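Local coordinates for pesticidal crystal protein Cry2Aa (Bacillus thuringiensis serovar kurstaki, PDB 1I5P) that kills dipteran and lepidopteran larvae by binding to midgut epithelial cells and promoting their colloid-osmotic lysis, at residues 302-307 / 423-428; 511-516 / 522-527; 545-550 / 555-560; 583-588 / 616-621. All coordinates share one frame; numbering follows the deposited sequence.

Contact 1 (302-307 / 423-428); sequences VNSNYI and IRNISG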
loop_
_atom_site.group_PDB
_atom_site.type_symbol
_atom_site.label_atom_id
_atom_site.label_comp_id
_atom_site.label_asym_id
_atom_site.label_seq_id
_atom_site.Cartn_x
_atom_site.Cartn_y
_atom_site.Cartn_z
ATOM N N VAL A 302 6.270 -7.763 -10.785
ATOM C CA VAL A 302 6.257 -8.985 -11.574
ATOM C C VAL A 302 6.097 -10.166 -10.624
ATOM O O VAL A 302 6.829 -10.285 -9.643
ATOM C CB VAL A 302 7.564 -9.149 -12.386
ATOM C CG1 VAL A 302 7.745 -10.612 -12.818
ATOM C CG2 VAL A 302 7.523 -8.247 -13.606
ATOM N N ASN A 303 5.131 -11.028 -10.923
ATOM C CA ASN A 303 4.852 -12.207 -10.113
ATOM C C ASN A 303 4.348 -11.835 -8.722
ATOM O O ASN A 303 4.591 -12.561 -7.763
ATOM C CB ASN A 303 6.105 -13.083 -9.981
ATOM C CG ASN A 303 6.477 -13.791 -11.281
ATOM O OD1 ASN A 303 5.656 -13.920 -12.184
ATOM N ND2 ASN A 303 7.715 -14.276 -11.362
ATOM N N SER A 304 3.653 -10.707 -8.608
ATOM C CA SER A 304 3.123 -10.267 -7.316
ATOM C C SER A 304 2.047 -11.205 -6.789
ATOM O O SER A 304 1.761 -11.210 -5.595
ATOM C CB SER A 304 2.526 -8.860 -7.424
ATOM O OG SER A 304 3.509 -7.863 -7.200
ATOM N N ASN A 305 1.447 -11.989 -7.680
ATOM C CA ASN A 305 0.395 -12.912 -7.280
ATOM C C ASN A 305 0.950 -14.246 -6.785
ATOM O O ASN A 305 0.206 -15.105 -6.314
ATOM C CB ASN A 305 -0.581 -13.133 -8.438
ATOM C CG ASN A 305 0.089 -13.707 -9.669
ATOM O OD1 ASN A 305 1.175 -13.286 -10.055
ATOM N ND2 ASN A 305 -0.572 -14.671 -10.303
ATOM N N TYR A 306 2.266 -14.413 -6.880
ATOM C CA TYR A 306 2.906 -15.637 -6.415
ATOM C C TYR A 306 3.446 -15.461 -4.999
ATOM O O TYR A 306 3.511 -14.340 -4.483
ATOM C CB TYR A 306 4.046 -16.039 -7.356
ATOM C CG TYR A 306 3.562 -16.667 -8.642
ATOM C CD1 TYR A 306 3.182 -15.878 -9.724
ATOM C CD2 TYR A 306 3.418 -18.051 -8.750
ATOM C CE1 TYR A 306 2.662 -16.449 -10.885
ATOM C CE2 TYR A 306 2.901 -18.632 -9.903
ATOM C CZ TYR A 306 2.525 -17.830 -10.963
ATOM O OH TYR A 306 2.000 -18.423 -12.086
ATOM N N ILE A 307 3.824 -16.573 -4.375
ATOM C CA ILE A 307 4.357 -16.540 -3.019
ATOM C C ILE A 307 5.881 -16.540 -3.039
ATOM O O ILE A 307 6.516 -17.529 -3.409
ATOM C CB ILE A 307 3.825 -17.726 -2.193
ATOM C CG1 ILE A 307 2.300 -17.593 -2.062
ATOM C CG2 ILE A 307 4.491 -17.766 -0.824
ATOM C CD1 ILE A 307 1.633 -18.716 -1.304
ATOM N N ILE A 423 7.511 -8.278 3.305
ATOM C CA ILE A 423 8.136 -8.150 2.006
ATOM C C ILE A 423 7.484 -9.263 1.190
ATOM O O ILE A 423 7.892 -10.419 1.269
ATOM C CB ILE A 423 9.658 -8.366 2.083
ATOM C CG1 ILE A 423 10.307 -7.200 2.839
ATOM C CG2 ILE A 423 10.242 -8.476 0.678
ATOM C CD1 ILE A 423 11.792 -7.374 3.080
ATOM N N ARG A 424 6.445 -8.911 0.439
ATOM C CA ARG A 424 5.728 -9.884 -0.373
ATOM C C ARG A 424 6.323 -10.086 -1.760
ATOM O O ARG A 424 5.884 -10.954 -2.509
ATOM C CB ARG A 424 4.256 -9.491 -0.490
ATOM C CG ARG A 424 3.494 -9.606 0.829
ATOM C CD ARG A 424 3.550 -11.022 1.389
ATOM N NE ARG A 424 2.859 -11.115 2.671
ATOM C CZ ARG A 424 2.892 -12.175 3.470
ATOM N NH1 ARG A 424 3.586 -13.253 3.125
ATOM N NH2 ARG A 424 2.243 -12.148 4.626
ATOM N N ASN A 425 7.312 -9.278 -2.111
ATOM C CA ASN A 425 7.969 -9.438 -3.399
ATOM C C ASN A 425 9.329 -8.769 -3.387
ATOM O O ASN A 425 9.589 -7.869 -2.588
ATOM C CB ASN A 425 7.119 -8.865 -4.542
ATOM C CG ASN A 425 7.538 -9.409 -5.909
ATOM O OD1 ASN A 425 8.249 -10.405 -5.997
ATOM N ND2 ASN A 425 7.085 -8.762 -6.974
ATOM N N ILE A 426 10.208 -9.238 -4.265
ATOM C CA ILE A 426 11.543 -8.677 -4.392
ATOM C C ILE A 426 11.793 -8.451 -5.874
ATOM O O ILE A 426 11.341 -9.223 -6.719
ATOM C CB ILE A 426 12.624 -9.628 -3.836
ATOM C CG1 ILE A 426 12.466 -9.759 -2.316
ATOM C CG2 ILE A 426 14.013 -9.100 -4.174
ATOM C CD1 ILE A 426 13.368 -10.805 -1.688
ATOM N N SER A 427 12.494 -7.373 -6.189
ATOM C CA SER A 427 12.817 -7.066 -7.566
ATOM C C SER A 427 14.197 -6.445 -7.546
ATOM O O SER A 427 14.952 -6.633 -6.596
ATOM C CB SER A 427 11.794 -6.092 -8.153
ATOM O OG SER A 427 11.938 -5.983 -9.557
ATOM N N GLY A 428 14.531 -5.699 -8.586
ATOM C CA GLY A 428 15.837 -5.075 -8.631
ATOM C C GLY A 428 16.107 -4.454 -9.980
ATOM O O GLY A 428 15.331 -4.628 -10.924
HETATM O O HOH W 1 10.128 -9.621 -9.096
HETATM O O HOH W 2 3.127 -10.382 -3.492
HETATM O O HOH W 3 4.618 -13.257 -1.973
#
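The loop at V302-I307, wound into a type I beta turn from N303 to Y306, lies beside the edge strand 423-428 without pairing with it, S304 and N425 being nearest at 6.3 Å between their CA atoms. One side chain spans the gap: N425 ND2 gives a hydrogen bond to V302 O (3.1 Å, 149° at the hydrogen), approaching from above the carbonyl plane. With CG anti to the backbone N (chi1 -161°), the amide of N425 is sent toward the loop. Asparagine suits this buried place because its other end also finds a donor, OD1 bonding to the hydroxyl of Y342. R424 and N425 form a classic beta bulge opposite V467 in the three-stranded antiparallel sheet of the middle, beta-prism domain. Waters add polar links between the segments: one molecule donates to both S304 O and R424 O, another joins R424 O to Y306 O, and a third binds I426 O and, weakly, V302 O. S304 OG comes within 3.7 Å of N425 ND2, but its hydrogen bond is to Q301 O.

Contact 2 (511-516 / 522-527); sequences FISEKF and SLRFEQ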
loop_
_atom_site.group_PDB
_atom_site.type_symbol
_atom_site.label_atom_id
_atom_site.label_comp_id
_atom_site.label_asym_id
_atom_site.label_seq_id
_atom_site.Cartn_x
_atom_site.Cartn_y
_atom_site.Cartn_z
ATOM N N PHE A 511 -2.075 -5.112 -18.076
ATOM C CA PHE A 511 -1.071 -4.369 -17.324
ATOM C C PHE A 511 -1.511 -3.919 -15.939
ATOM O O PHE A 511 -2.692 -3.718 -15.677
ATOM C CB PHE A 511 -0.638 -3.125 -18.114
ATOM C CG PHE A 511 -0.174 -3.421 -19.511
ATOM C CD1 PHE A 511 -1.094 -3.697 -20.518
ATOM C CD2 PHE A 511 1.184 -3.458 -19.812
ATOM C CE1 PHE A 511 -0.671 -4.004 -21.808
ATOM C CE2 PHE A 511 1.621 -3.765 -21.100
ATOM C CZ PHE A 511 0.689 -4.041 -22.102
ATOM N N ILE A 512 -0.534 -3.760 -15.056
ATOM C CA ILE A 512 -0.807 -3.275 -13.714
ATOM C C ILE A 512 -0.757 -1.762 -13.866
ATOM O O ILE A 512 0.185 -1.230 -14.442
ATOM C CB ILE A 512 0.266 -3.759 -12.718
ATOM C CG1 ILE A 512 0.208 -5.287 -12.623
ATOM C CG2 ILE A 512 0.043 -3.124 -11.351
ATOM C CD1 ILE A 512 1.246 -5.896 -11.706
ATOM N N SER A 513 -1.789 -1.080 -13.378
ATOM C CA SER A 513 -1.878 0.368 -13.489
ATOM C C SER A 513 -1.926 1.053 -12.122
ATOM O O SER A 513 -2.834 0.826 -11.324
ATOM C CB SER A 513 -3.119 0.742 -14.307
ATOM O OG SER A 513 -3.263 2.147 -14.429
ATOM N N GLU A 514 -0.935 1.897 -11.875
ATOM C CA GLU A 514 -0.806 2.642 -10.628
ATOM C C GLU A 514 -2.087 3.360 -10.179
ATOM O O GLU A 514 -2.798 3.951 -10.996
ATOM C CB GLU A 514 0.341 3.652 -10.785
ATOM C CG GLU A 514 0.379 4.753 -9.746
ATOM C CD GLU A 514 1.661 5.567 -9.801
ATOM O OE1 GLU A 514 1.915 6.219 -10.837
ATOM O OE2 GLU A 514 2.414 5.558 -8.803
ATOM N N LYS A 515 -2.376 3.282 -8.878
ATOM C CA LYS A 515 -3.538 3.948 -8.283
ATOM C C LYS A 515 -3.126 4.599 -6.966
ATOM O O LYS A 515 -2.214 4.126 -6.296
ATOM C CB LYS A 515 -4.673 2.948 -8.038
ATOM C CG LYS A 515 -5.291 2.405 -9.316
ATOM C CD LYS A 515 -5.902 3.533 -10.132
ATOM C CE LYS A 515 -6.303 3.057 -11.520
ATOM N NZ LYS A 515 -5.117 2.605 -12.300
ATOM N N PHE A 516 -3.797 5.682 -6.591
ATOM C CA PHE A 516 -3.452 6.381 -5.357
ATOM C C PHE A 516 -4.469 6.209 -4.236
ATOM O O PHE A 516 -4.119 6.323 -3.064
ATOM C CB PHE A 516 -3.235 7.872 -5.645
ATOM C CG PHE A 516 -2.256 8.131 -6.755
ATOM C CD1 PHE A 516 -2.704 8.464 -8.030
ATOM C CD2 PHE A 516 -0.889 8.001 -6.539
ATOM C CE1 PHE A 516 -1.806 8.663 -9.078
ATOM C CE2 PHE A 516 0.021 8.197 -7.584
ATOM C CZ PHE A 516 -0.441 8.528 -8.855
ATOM N N SER A 522 -4.394 -1.244 -10.001
ATOM C CA SER A 522 -5.468 -1.941 -10.689
ATOM C C SER A 522 -4.928 -2.812 -11.818
ATOM O O SER A 522 -3.754 -2.717 -12.194
ATOM C CB SER A 522 -6.482 -0.937 -11.252
ATOM O OG SER A 522 -5.892 -0.108 -12.243
ATOM N N LEU A 523 -5.797 -3.672 -12.341
ATOM C CA LEU A 523 -5.440 -4.558 -13.437
ATOM C C LEU A 523 -6.167 -4.012 -14.664
ATOM O O LEU A 523 -7.400 -3.992 -14.710
ATOM C CB LEU A 523 -5.896 -5.990 -13.126
ATOM C CG LEU A 523 -5.050 -7.139 -13.682
ATOM C CD1 LEU A 523 -3.592 -6.976 -13.253
ATOM C CD2 LEU A 523 -5.614 -8.475 -13.183
ATOM N N ARG A 524 -5.403 -3.545 -15.647
ATOM C CA ARG A 524 -6.001 -2.992 -16.854
ATOM C C ARG A 524 -6.030 -4.006 -17.991
ATOM O O ARG A 524 -4.985 -4.460 -18.459
ATOM C CB ARG A 524 -5.242 -1.740 -17.307
ATOM C CG ARG A 524 -5.892 -1.047 -18.499
ATOM C CD ARG A 524 -5.113 0.178 -18.975
ATOM N NE ARG A 524 -3.815 -0.161 -19.560
ATOM C CZ ARG A 524 -2.643 0.192 -19.039
ATOM N NH1 ARG A 524 -2.597 0.895 -17.914
ATOM N NH2 ARG A 524 -1.516 -0.138 -19.651
ATOM N N PHE A 525 -7.235 -4.361 -18.422
ATOM C CA PHE A 525 -7.414 -5.304 -19.520
ATOM C C PHE A 525 -7.514 -4.513 -20.823
ATOM O O PHE A 525 -8.398 -3.670 -20.981
ATOM C CB PHE A 525 -8.696 -6.127 -19.325
ATOM C CG PHE A 525 -8.727 -6.925 -18.048
ATOM C CD1 PHE A 525 -9.807 -6.816 -17.174
ATOM C CD2 PHE A 525 -7.681 -7.780 -17.716
ATOM C CE1 PHE A 525 -9.843 -7.550 -15.985
ATOM C CE2 PHE A 525 -7.707 -8.518 -16.528
ATOM C CZ PHE A 525 -8.791 -8.401 -15.663
ATOM N N GLU A 526 -6.601 -4.773 -21.750
ATOM C CA GLU A 526 -6.613 -4.073 -23.029
ATOM C C GLU A 526 -7.143 -4.965 -24.139
ATOM O O GLU A 526 -7.405 -4.499 -25.245
ATOM C CB GLU A 526 -5.206 -3.583 -23.377
ATOM C CG GLU A 526 -4.733 -2.432 -22.505
ATOM C CD GLU A 526 -3.358 -1.927 -22.891
ATOM O OE1 GLU A 526 -2.853 -2.316 -23.964
ATOM O OE2 GLU A 526 -2.783 -1.126 -22.123
ATOM N N GLN A 527 -7.294 -6.251 -23.836
ATOM C CA GLN A 527 -7.808 -7.212 -24.801
ATOM C C GLN A 527 -9.161 -7.741 -24.341
ATOM O O GLN A 527 -9.318 -8.170 -23.198
ATOM C CB GLN A 527 -6.820 -8.368 -24.977
ATOM C CG GLN A 527 -7.367 -9.531 -25.789
ATOM C CD GLN A 527 -6.280 -10.463 -26.278
ATOM O OE1 GLN A 527 -5.145 -10.422 -25.798
ATOM N NE2 GLN A 527 -6.621 -11.320 -27.232
HETATM O O HOH W 4 0.222 0.943 -16.466
#
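The amino group of K515 reaches across to S522, NZ donating to S522 OG at 2.8 Å, and a further bond to E514 O ties the same nitrogen to its own segment. Bends at chi2 and chi4 fold the lysine chain back for this. A serine is apt opposite it, since S522 OG also hydrogen-bonds to D618 OD1, with which K515 NZ makes only a long, weak ion pair. Four backbone bonds join the strands: F511 and R524 exchange two, R524 N to F511 O being the shorter at 2.7 Å, and S513 and S522 exchange two more. Between these hydrogen-bonded pairs sits the non-hydrogen-bonded pair I512-L523.

R524 grips E526 OE2 side-on through NE and NH2, both 2.9 Å away, in a salt bridge that helps fix the rotation of the guanidinium. That plane lies only 18° from the ring plane of F511, with F511 CB over one guanidinium face, 3.5 Å from R524 NH2. The carboxylate of E526 lies against the same ring, OE2 being 3.5 Å from F511 CD1, so both charged groups pack on the phenylalanine while bound to each other; a water links R524 NH1 to I512 O. On the side of the sheet bearing I512 and L523 the two side chains meet through carbon, I512 CG1 being 4.2 Å from L523 CD1. The whole is an antiparallel beta hairpin, whose second strand joins strand 617-626 in the C-terminal jelly-roll domain.

Contact 3 (545-550 / 555-560); sequences LYLRVS and STIRVT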
loop_
_atom_site.group_PDB
_atom_site.type_symbol
_atom_site.label_atom_id
_atom_site.label_comp_id
_atom_site.label_asym_id
_atom_site.label_seq_id
_atom_site.Cartn_x
_atom_site.Cartn_y
_atom_site.Cartn_z
ATOM N N LEU A 545 -21.212 -9.510 -3.690
ATOM C CA LEU A 545 -19.954 -9.251 -4.355
ATOM C C LEU A 545 -20.022 -7.926 -5.089
ATOM O O LEU A 545 -20.923 -7.698 -5.905
ATOM C CB LEU A 545 -19.625 -10.365 -5.350
ATOM C CG LEU A 545 -18.389 -10.161 -6.230
ATOM C CD1 LEU A 545 -17.130 -10.152 -5.370
ATOM C CD2 LEU A 545 -18.317 -11.277 -7.266
ATOM N N TYR A 546 -19.073 -7.049 -4.779
ATOM C CA TYR A 546 -18.978 -5.749 -5.417
ATOM C C TYR A 546 -17.649 -5.684 -6.149
ATOM O O TYR A 546 -16.610 -6.051 -5.604
ATOM C CB TYR A 546 -19.015 -4.615 -4.384
ATOM C CG TYR A 546 -20.360 -4.355 -3.744
ATOM C CD1 TYR A 546 -20.790 -5.110 -2.657
ATOM C CD2 TYR A 546 -21.204 -3.347 -4.225
ATOM C CE1 TYR A 546 -22.026 -4.875 -2.054
ATOM C CE2 TYR A 546 -22.445 -3.103 -3.630
ATOM C CZ TYR A 546 -22.849 -3.870 -2.545
ATOM O OH TYR A 546 -24.075 -3.636 -1.965
ATOM N N LEU A 547 -17.680 -5.230 -7.391
ATOM C CA LEU A 547 -16.448 -5.088 -8.146
ATOM C C LEU A 547 -16.229 -3.608 -8.371
ATOM O O LEU A 547 -17.082 -2.929 -8.945
ATOM C CB LEU A 547 -16.522 -5.813 -9.495
ATOM C CG LEU A 547 -16.624 -7.345 -9.451
ATOM C CD1 LEU A 547 -16.492 -7.900 -10.857
ATOM C CD2 LEU A 547 -15.534 -7.923 -8.560
ATOM N N ARG A 548 -15.107 -3.103 -7.870
ATOM C CA ARG A 548 -14.764 -1.704 -8.063
ATOM C C ARG A 548 -14.036 -1.684 -9.396
ATOM O O ARG A 548 -12.991 -2.316 -9.555
ATOM C CB ARG A 548 -13.853 -1.188 -6.942
ATOM C CG ARG A 548 -13.345 0.231 -7.182
ATOM C CD ARG A 548 -12.874 0.913 -5.901
ATOM N NE ARG A 548 -13.982 1.222 -5.000
ATOM C CZ ARG A 548 -13.869 1.937 -3.884
ATOM N NH1 ARG A 548 -12.692 2.428 -3.520
ATOM N NH2 ARG A 548 -14.937 2.167 -3.128
ATOM N N VAL A 549 -14.601 -0.972 -10.363
ATOM C CA VAL A 549 -14.004 -0.921 -11.686
ATOM C C VAL A 549 -14.110 0.447 -12.325
ATOM O O VAL A 549 -14.883 1.304 -11.887
ATOM C CB VAL A 549 -14.688 -1.929 -12.645
ATOM C CG1 VAL A 549 -14.916 -3.260 -11.941
ATOM C CG2 VAL A 549 -16.016 -1.353 -13.143
ATOM N N SER A 550 -13.328 0.631 -13.382
ATOM C CA SER A 550 -13.344 1.869 -14.144
ATOM C C SER A 550 -13.454 1.460 -15.605
ATOM O O SER A 550 -12.716 0.590 -16.068
ATOM C CB SER A 550 -12.061 2.670 -13.924
ATOM O OG SER A 550 -12.081 3.858 -14.701
ATOM N N SER A 555 -18.427 -1.853 -21.460
ATOM C CA SER A 555 -17.815 -3.142 -21.214
ATOM C C SER A 555 -18.855 -4.068 -20.597
ATOM O O SER A 555 -19.885 -3.612 -20.097
ATOM C CB SER A 555 -16.612 -2.985 -20.278
ATOM O OG SER A 555 -16.970 -2.291 -19.095
ATOM N N THR A 556 -18.591 -5.367 -20.648
ATOM C CA THR A 556 -19.510 -6.345 -20.087
ATOM C C THR A 556 -18.758 -7.244 -19.119
ATOM O O THR A 556 -17.703 -7.789 -19.450
ATOM C CB THR A 556 -20.143 -7.215 -21.188
ATOM O OG1 THR A 556 -20.840 -6.373 -22.114
ATOM C CG2 THR A 556 -21.126 -8.216 -20.581
ATOM N N ILE A 557 -19.306 -7.397 -17.920
ATOM C CA ILE A 557 -18.680 -8.228 -16.906
ATOM C C ILE A 557 -19.443 -9.531 -16.698
ATOM O O ILE A 557 -20.658 -9.528 -16.506
ATOM C CB ILE A 557 -18.601 -7.492 -15.550
ATOM C CG1 ILE A 557 -17.896 -6.146 -15.715
ATOM C CG2 ILE A 557 -17.831 -8.339 -14.546
ATOM C CD1 ILE A 557 -17.881 -5.310 -14.455
ATOM N N ARG A 558 -18.719 -10.643 -16.749
ATOM C CA ARG A 558 -19.308 -11.959 -16.535
ATOM C C ARG A 558 -18.573 -12.631 -15.383
ATOM O O ARG A 558 -17.399 -12.994 -15.499
ATOM C CB ARG A 558 -19.204 -12.816 -17.800
ATOM C CG ARG A 558 -20.177 -12.406 -18.906
ATOM C CD ARG A 558 -20.015 -13.282 -20.142
ATOM N NE ARG A 558 -21.072 -13.048 -21.127
ATOM C CZ ARG A 558 -21.186 -11.954 -21.874
ATOM N NH1 ARG A 558 -20.301 -10.972 -21.764
ATOM N NH2 ARG A 558 -22.189 -11.845 -22.735
ATOM N N VAL A 559 -19.270 -12.776 -14.265
ATOM C CA VAL A 559 -18.691 -13.386 -13.082
ATOM C C VAL A 559 -19.237 -14.791 -12.883
ATOM O O VAL A 559 -20.447 -15.006 -12.882
ATOM C CB VAL A 559 -18.995 -12.545 -11.822
ATOM C CG1 VAL A 559 -18.376 -13.197 -10.598
ATOM C CG2 VAL A 559 -18.462 -11.134 -12.004
ATOM N N THR A 560 -18.332 -15.746 -12.720
ATOM C CA THR A 560 -18.725 -17.124 -12.509
ATOM C C THR A 560 -18.185 -17.592 -11.169
ATOM O O THR A 560 -16.973 -17.581 -10.928
ATOM C CB THR A 560 -18.193 -18.035 -13.629
ATOM O OG1 THR A 560 -18.629 -17.528 -14.895
ATOM C CG2 THR A 560 -18.722 -19.453 -13.461
#
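This is an apolar contact across the interior of the C-terminal beta sandwich, made by side chains projecting from strands in two different sheets. The axes of 545-550 and 555-560 come no nearer than 10.6 Å, too far for backbone pairing, and run 159° apart, close to antiparallel. L545 and V559 meet tip to tip, CD2 of the leucine lying 3.8 Å from CG1 of the valine. L547 slides past I557 and V559, which point the opposite way: its CD1 is 3.9 Å from I557 CG2 and 4.0 Å from V559 CG2. Having CG1 anti to the backbone N (chi1 -180°) lets V559 give one methyl to each leucine. V549 adds a looser touch to the isoleucine. Long leucines bridge the gap between the sheets, and the beta-branched I557 and V559 suit extended strands while offering broad methyl surfaces. L605 and I592 carry this buried layer onward. Alternate residues facing inward from two opposed sheets are the hallmark of the beta sandwich, here the jelly roll of the C-terminal domain.

Contact 4 (583-588 / 616-621); sequences NGARFS and PFDLMN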
loop_
_atom_site.group_PDB
_atom_site.type_symbol
_atom_site.label_atom_id
_atom_site.label_comp_id
_atom_site.label_asym_id
_atom_site.label_seq_id
_atom_site.Cartn_x
_atom_site.Cartn_y
_atom_site.Cartn_z
ATOM N N ASN A 583 -5.565 8.485 -11.353
ATOM C CA ASN A 583 -4.654 8.217 -12.461
ATOM C C ASN A 583 -5.407 7.896 -13.759
ATOM O O ASN A 583 -5.017 7.006 -14.515
ATOM C CB ASN A 583 -3.720 7.060 -12.089
ATOM C CG ASN A 583 -2.598 6.867 -13.087
ATOM O OD1 ASN A 583 -2.079 7.829 -13.643
ATOM N ND2 ASN A 583 -2.212 5.616 -13.308
ATOM N N GLY A 584 -6.493 8.623 -14.008
ATOM C CA GLY A 584 -7.268 8.397 -15.218
ATOM C C GLY A 584 -8.493 7.516 -15.030
ATOM O O GLY A 584 -9.448 7.599 -15.802
ATOM N N ALA A 585 -8.477 6.671 -14.005
ATOM C CA ALA A 585 -9.607 5.787 -13.748
ATOM C C ALA A 585 -10.692 6.491 -12.934
ATOM O O ALA A 585 -10.396 7.296 -12.056
ATOM C CB ALA A 585 -9.135 4.529 -13.016
ATOM N N ARG A 586 -11.948 6.197 -13.248
ATOM C CA ARG A 586 -13.082 6.771 -12.529
ATOM C C ARG A 586 -13.897 5.583 -12.052
ATOM O O ARG A 586 -14.796 5.102 -12.746
ATOM C CB ARG A 586 -13.923 7.651 -13.450
ATOM C CG ARG A 586 -13.242 8.945 -13.834
ATOM C CD ARG A 586 -14.026 9.659 -14.907
ATOM N NE ARG A 586 -13.136 10.156 -15.944
ATOM C CZ ARG A 586 -13.523 10.458 -17.176
ATOM N NH1 ARG A 586 -14.795 10.314 -17.530
ATOM N NH2 ARG A 586 -12.635 10.893 -18.057
ATOM N N PHE A 587 -13.572 5.113 -10.855
ATOM C CA PHE A 587 -14.225 3.942 -10.309
ATOM C C PHE A 587 -15.702 4.064 -9.991
ATOM O O PHE A 587 -16.247 5.152 -9.790
ATOM C CB PHE A 587 -13.458 3.444 -9.069
ATOM C CG PHE A 587 -13.972 3.986 -7.756
ATOM C CD1 PHE A 587 -15.113 3.451 -7.158
ATOM C CD2 PHE A 587 -13.299 5.013 -7.102
ATOM C CE1 PHE A 587 -15.571 3.928 -5.931
ATOM C CE2 PHE A 587 -13.750 5.500 -5.871
ATOM C CZ PHE A 587 -14.886 4.954 -5.286
ATOM N N SER A 588 -16.336 2.901 -9.962
ATOM C CA SER A 588 -17.733 2.758 -9.619
ATOM C C SER A 588 -17.814 1.357 -9.042
ATOM O O SER A 588 -17.133 0.450 -9.524
ATOM C CB SER A 588 -18.624 2.860 -10.852
ATOM O OG SER A 588 -19.985 2.778 -10.467
ATOM N N PRO A 616 -9.863 0.222 -22.782
ATOM C CA PRO A 616 -9.361 -0.604 -21.681
ATOM C C PRO A 616 -10.331 -0.672 -20.518
ATOM O O PRO A 616 -11.192 0.190 -20.365
ATOM C CB PRO A 616 -8.054 0.088 -21.299
ATOM C CG PRO A 616 -7.629 0.731 -22.591
ATOM C CD PRO A 616 -8.932 1.329 -23.046
ATOM N N PHE A 617 -10.183 -1.712 -19.705
ATOM C CA PHE A 617 -11.027 -1.906 -18.532
ATOM C C PHE A 617 -10.116 -2.027 -17.317
ATOM O O PHE A 617 -9.118 -2.746 -17.347
ATOM C CB PHE A 617 -11.862 -3.179 -18.688
ATOM C CG PHE A 617 -12.738 -3.498 -17.501
ATOM C CD1 PHE A 617 -14.096 -3.192 -17.522
ATOM C CD2 PHE A 617 -12.214 -4.140 -16.377
ATOM C CE1 PHE A 617 -14.921 -3.524 -16.454
ATOM C CE2 PHE A 617 -13.033 -4.478 -15.299
ATOM C CZ PHE A 617 -14.389 -4.169 -15.339
ATOM N N ASP A 618 -10.455 -1.316 -16.249
ATOM C CA ASP A 618 -9.667 -1.370 -15.022
ATOM C C ASP A 618 -10.400 -2.139 -13.930
ATOM O O ASP A 618 -11.449 -1.706 -13.459
ATOM C CB ASP A 618 -9.369 0.039 -14.500
ATOM C CG ASP A 618 -8.139 0.663 -15.143
ATOM O OD1 ASP A 618 -7.009 0.341 -14.721
ATOM O OD2 ASP A 618 -8.306 1.476 -16.074
ATOM N N LEU A 619 -9.847 -3.282 -13.536
ATOM C CA LEU A 619 -10.425 -4.074 -12.454
ATOM C C LEU A 619 -9.653 -3.510 -11.260
ATOM O O LEU A 619 -8.466 -3.800 -11.093
ATOM C CB LEU A 619 -10.094 -5.558 -12.628
ATOM C CG LEU A 619 -11.141 -6.601 -12.220
ATOM C CD1 LEU A 619 -10.408 -7.837 -11.726
ATOM C CD2 LEU A 619 -12.080 -6.073 -11.144
ATOM N N MET A 620 -10.326 -2.705 -10.441
ATOM C CA MET A 620 -9.675 -2.050 -9.308
ATOM C C MET A 620 -9.725 -2.724 -7.941
ATOM O O MET A 620 -8.728 -2.714 -7.212
ATOM C CB MET A 620 -10.193 -0.618 -9.218
ATOM C CG MET A 620 -9.924 0.160 -10.503
ATOM S SD MET A 620 -10.765 1.731 -10.566
ATOM C CE MET A 620 -9.723 2.669 -9.436
ATOM N N ASN A 621 -10.875 -3.282 -7.571
ATOM C CA ASN A 621 -10.983 -3.972 -6.291
ATOM C C ASN A 621 -12.094 -5.006 -6.312
ATOM O O ASN A 621 -13.072 -4.886 -7.052
ATOM C CB ASN A 621 -11.236 -2.993 -5.138
ATOM C CG ASN A 621 -10.629 -3.476 -3.812
ATOM O OD1 ASN A 621 -10.327 -4.663 -3.641
ATOM N ND2 ASN A 621 -10.450 -2.551 -2.869
#
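Apolar packing carries this contact, and M620 is its centre. The thioether reaches across to segment 583-588 and lies against F587 CB, which is 3.5 Å from M620 SD and 3.8 Å from M620 CE. A585 CB meets the same two atoms, each at 4.1 Å. A bend at chi3 (76°) turns the terminal methyl so that sulfur and methyl together serve both neighbours. Methionine fits well here: its chain is long enough to span backbones whose CA atoms are 7.6 Å apart at F587 and M620, and its polarisable sulfur packs readily against carbon. The short side chain of A585 lets the backbone of its segment come near the thioether. For F587 it is the base of the side chain that touches, while the ring leads away to a cation-pi interaction with R548.

Polar groups contribute little directly. D618 OD2 approaches A585 CB at 4.4 Å, but the carboxylate is engaged with S522, whose OG bonds to OD1, and K515 is a weak, long ion-pair partner.

M620 and N621 both face R548, forming a classic beta bulge in strand 617-626. Between the two segments runs strand 541-550, which pairs with both: S588 bonds through its backbone to V549, and D618 to S550. On its other edge, 617-621 pairs with strand 522-525, through F617 with F525 and L619 with L523.

How the contacts relate
Along the chain the four contacts follow in series, contact 1 in the middle domain and the other three in the C-terminal domain. Contacts 2, 3 and 4 reach one sheet, in which strands 510-513, 522-525, 617-626, 541-550 and 585-597 are successive neighbours. Contact 4 lies between contacts 2 and 3, its centre about 8 Å from that of contact 2 and about 11 Å from that of contact 3, and it touches both. Contact 3 leads from this sheet to the facing one of the sandwich. Contact 1 stands apart, centred about 17 Å from contact 2, although their nearest atoms are about 5 Å apart, placing the hairpin close to the middle domain.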